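Local coordinates for cellulase (Clostridium cellulovorans, PDB 6UI3), which probably hydrolyses internal beta-1,4-glucosidic bonds of cellulose and related plant polysaccharides, through its family 5 glycoside hydrolase domain, at residues A[37-40]-A[46-49]. Numbering follows the deposited sequence.
Sequences GGET and VTTK
In this TIM barrel, the loop that leads from the first barrel strand, 25-29, to helix 49-58 is pinned to itself where Glu39 reaches across to Thr47. One carboxylate oxygen does the work: Glu39 OE2 accepts from Thr47 OG1 at 2.8 Å and from the backbone Thr47 N at 2.9 Å. The hydroxyl arrives nearly along the C-O axis of OE2, whereas the amide stands above the carboxylate plane, 47° out of it, although its N-H points almost straight at the oxygen (165°). Glutamate suits the place because its long arm spans the gap: CG lies anti to the backbone N (chi1 -173°) and the chain stays extended, carrying the carboxylate to Thr47, whose side chain it meets at about a right angle. Threonine suits the other end, since its OG1 sits beside its own backbone N, and hydroxyl and amide can thus grip the same oxygen. The other oxygen, Glu39 OE1, forms a salt bridge with Arg87 of helix 82-96, and Arg87 also donates to Thr47 O, which ties the loop to the neighbouring helix. The salt bridge with Arg87 would be expected to favour the charged form of Glu39. Just before Glu39, Gly37 and Gly38 have positive phi angles at which a side chain would press on the preceding carbonyl oxygen, which calls for glycine at both positions. Thr48 follows as the N-cap of helix 49-58. Nearer the surface, the contact is completed by two beta-branched residues, which offer methyl groups close to the backbone: Thr40 CG2 rests against Val46 CG2 at 3.8 Å.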
loop_
_atom_site.group_PDB
_atom_site.type_symbol
_atom_site.label_atom_id
_atom_site.label_comp_id
_atom_site.label_asym_id
_atom_site.label_seq_id
_atom_site.Cartn_x
_atom_site.Cartn_y
_atom_site.Cartn_z
ATOM N N GLY A 37 -9.482 -15.991 -6.364
ATOM C CA GLY A 37 -8.958 -17.233 -6.887
ATOM C C GLY A 37 -7.475 -17.436 -6.702
ATOM O O GLY A 37 -6.919 -18.382 -7.270
ATOM N N GLY A 38 -6.813 -16.594 -5.936
ATOM C CA GLY A 38 -5.404 -16.769 -5.681
ATOM C C GLY A 38 -4.536 -15.964 -6.624
ATOM O O GLY A 38 -4.996 -15.138 -7.417
ATOM N N GLU A 39 -3.238 -16.258 -6.536
ATOM C CA GLU A 39 -2.203 -15.431 -7.144
ATOM C C GLU A 39 -2.420 -15.186 -8.631
ATOM O O GLU A 39 -2.148 -14.082 -9.126
ATOM C CB GLU A 39 -0.846 -16.106 -6.904
ATOM C CG GLU A 39 0.343 -15.276 -7.325
ATOM C CD GLU A 39 1.658 -15.780 -6.785
ATOM O OE1 GLU A 39 1.677 -16.819 -6.089
ATOM O OE2 GLU A 39 2.695 -15.124 -7.020
ATOM N N THR A 40 -2.901 -16.194 -9.360
ATOM C CA THR A 40 -3.106 -16.092 -10.801
ATOM C C THR A 40 -4.556 -15.814 -11.172
ATOM O O THR A 40 -4.893 -15.804 -12.361
ATOM C CB THR A 40 -2.643 -17.366 -11.525
ATOM O OG1 THR A 40 -3.481 -18.472 -11.143
ATOM C CG2 THR A 40 -1.198 -17.692 -11.201
ATOM N N VAL A 46 2.594 -16.406 -11.856
ATOM C CA VAL A 46 3.179 -16.653 -10.548
ATOM C C VAL A 46 4.400 -15.759 -10.380
ATOM O O VAL A 46 5.248 -15.655 -11.269
ATOM C CB VAL A 46 3.532 -18.141 -10.412
ATOM C CG1 VAL A 46 4.245 -18.398 -9.084
ATOM C CG2 VAL A 46 2.275 -19.002 -10.511
ATOM N N THR A 47 4.488 -15.094 -9.242
ATOM C CA THR A 47 5.581 -14.165 -8.975
ATOM C C THR A 47 6.895 -14.913 -8.756
ATOM O O THR A 47 6.921 -16.000 -8.175
ATOM C CB THR A 47 5.238 -13.356 -7.724
ATOM O OG1 THR A 47 3.925 -12.789 -7.860
ATOM C CG2 THR A 47 6.201 -12.222 -7.506
ATOM N N THR A 48 8.002 -14.308 -9.201
ATOM C CA THR A 48 9.334 -14.891 -9.045
ATOM C C THR A 48 10.303 -13.891 -8.428
ATOM O O THR A 48 10.123 -12.671 -8.519
ATOM C CB THR A 48 9.925 -15.346 -10.391
ATOM O OG1 THR A 48 10.146 -14.183 -11.198
ATOM C CG2 THR A 48 9.006 -16.312 -11.096
ATOM N N LYS A 49 11.381 -14.420 -7.848
ATOM C CA LYS A 49 12.425 -13.546 -7.328
ATOM C C LYS A 49 13.021 -12.675 -8.430
ATOM O O LYS A 49 13.350 -11.507 -8.194
ATOM C CB LYS A 49 13.521 -14.349 -6.625
ATOM C CG LYS A 49 14.571 -13.429 -5.993
ATOM C CD LYS A 49 15.593 -14.206 -5.173
ATOM C CE LYS A 49 16.641 -13.288 -4.575
ATOM N NZ LYS A 49 17.578 -12.756 -5.593
#